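Local coordinates for YjbQ family protein (PDB 1VE0), which is of unknown function but binds zinc, belongs to the YjbQ (UPF0047) family and assembles from three copies of the chain, at residues H43-A47 with A86-S90. Sequence-based numbering, arbitrary orientation.
Sequences HTTCA and AHVIS. With ZN (zinc ion), chain C; SO4 (sulfate ion), chain B.
Oxygen O2 of the sulfate is gripped by three donors of the loop 43-45: Thr45 OG1 at 2.9 Å, with the backbone N atoms of Thr44 and Thr45. Thr44 N also bonds sulfate O4, so its hydrogen is shared between two oxygens. Thr45 suits this place because its β-branch serves two sides. With chi1 at 50°, OG1 sits between the backbone N and the carbonyl carbon, turned to the anion and to Arg125, while CG2 is sent over the His87 ring. Thr45 CG2 stands 3.5 Å from the centroid of the His87 ring and only 7° off the normal, a CH-pi contact squarely over one face. Thr45 CB packs on Ala86 CB at 3.7 Å, where a small side chain lets helix and loop come close. His87 belongs to helix 84-93, and the loop runs from strand 35-41 of the five-stranded antiparallel sheet into strand 46-51 of the three-stranded one. His87 NE2 binds the zinc ion at 2.3 Å, in a site completed by His77, Asn83 and a water, while ND1 is hydrogen-bonded to Asn51 OD1 of the second subunit, which helps fix the rotation of the ring. One turn further along the helix, Ser90 OG donates to Ala86 O at 2.8 Å, reaching that oxygen from the face opposite Ser90 N; tied back in this way, the hydroxyl oxygen sits over the face of the Thr45–Cys46 peptide, without a hydrogen bond to Cys46 N. An imidazole suits position 43: His43 ND1 donates to sulfate O1 at 3.1 Å, while NE2 accepts from Thr126 N. A leucine in its place would probably leave sulfate O1 without this donor and Thr126 N without its acceptor. Arg123 and Arg125 also bond the sulfate, probably from the crystallisation liquor.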
# COMPACT_ATOMS: atom_id res chain seq x y z
N HIS A 43 13.70 -3.64 3.41
CA HIS A 43 13.62 -4.35 4.69
C HIS A 43 12.27 -5.05 4.81
O HIS A 43 11.32 -4.67 4.12
CB HIS A 43 13.77 -3.35 5.83
CG HIS A 43 15.09 -2.66 5.87
ND1 HIS A 43 16.28 -3.34 6.02
CD2 HIS A 43 15.41 -1.35 5.79
CE1 HIS A 43 17.28 -2.47 6.04
NE2 HIS A 43 16.78 -1.26 5.91
N THR A 44 12.18 -6.03 5.69
CA THR A 44 10.92 -6.75 5.87
C THR A 44 10.31 -6.49 7.24
O THR A 44 9.22 -6.98 7.52
CB THR A 44 11.11 -8.28 5.73
OG1 THR A 44 12.00 -8.75 6.75
CG2 THR A 44 11.67 -8.64 4.37
N THR A 45 11.00 -5.75 8.10
CA THR A 45 10.46 -5.51 9.43
C THR A 45 10.25 -4.06 9.81
O THR A 45 10.11 -3.73 10.99
CB THR A 45 11.31 -6.17 10.53
OG1 THR A 45 12.68 -5.81 10.34
CG2 THR A 45 11.15 -7.69 10.48
N CYS A 46 10.25 -3.19 8.82
CA CYS A 46 9.95 -1.78 9.06
C CYS A 46 9.09 -1.39 7.85
O CYS A 46 9.12 -2.09 6.84
CB CYS A 46 11.23 -0.93 9.21
SG CYS A 46 12.33 -0.79 7.80
N ALA A 47 8.30 -0.33 7.97
CA ALA A 47 7.44 0.09 6.87
C ALA A 47 7.45 1.59 6.65
O ALA A 47 8.01 2.34 7.46
CB ALA A 47 6.02 -0.39 7.12
N ALA A 86 6.77 -7.96 13.71
CA ALA A 86 7.28 -6.89 12.85
C ALA A 86 7.08 -7.23 11.38
O ALA A 86 6.76 -6.36 10.57
CB ALA A 86 8.76 -6.66 13.14
N HIS A 87 7.27 -8.51 11.05
CA HIS A 87 7.10 -8.99 9.68
C HIS A 87 5.64 -8.84 9.25
O HIS A 87 5.34 -8.33 8.17
CB HIS A 87 7.50 -10.47 9.59
CG HIS A 87 8.98 -10.69 9.52
ND1 HIS A 87 9.72 -10.41 8.39
CD2 HIS A 87 9.85 -11.19 10.42
CE1 HIS A 87 10.98 -10.73 8.60
NE2 HIS A 87 11.09 -11.21 9.83
N VAL A 88 4.74 -9.30 10.11
CA VAL A 88 3.32 -9.25 9.83
C VAL A 88 2.76 -7.84 9.66
O VAL A 88 2.11 -7.53 8.65
CB VAL A 88 2.52 -9.98 10.93
CG1 VAL A 88 1.02 -9.73 10.75
CG2 VAL A 88 2.83 -11.47 10.88
N ILE A 89 3.00 -6.97 10.64
CA ILE A 89 2.45 -5.62 10.53
C ILE A 89 3.10 -4.85 9.37
O ILE A 89 2.42 -4.09 8.68
CB ILE A 89 2.61 -4.84 11.86
CG1 ILE A 89 1.79 -3.54 11.79
CG2 ILE A 89 4.08 -4.57 12.16
CD1 ILE A 89 0.29 -3.77 11.61
N SER A 90 4.39 -5.06 9.14
CA SER A 90 5.09 -4.40 8.03
C SER A 90 4.56 -4.85 6.66
O SER A 90 4.52 -4.07 5.72
CB SER A 90 6.61 -4.70 8.09
OG SER A 90 7.25 -4.01 9.16
ZN ZN C . 12.51 -12.53 11.13
S SO4 B . 15.07 -6.89 7.45
O1 SO4 B . 16.31 -6.25 6.96
O2 SO4 B . 14.10 -5.87 7.84
O3 SO4 B . 15.41 -7.71 8.63
O4 SO4 B . 14.49 -7.73 6.39
O HOH W 1 14.07 -13.02 9.77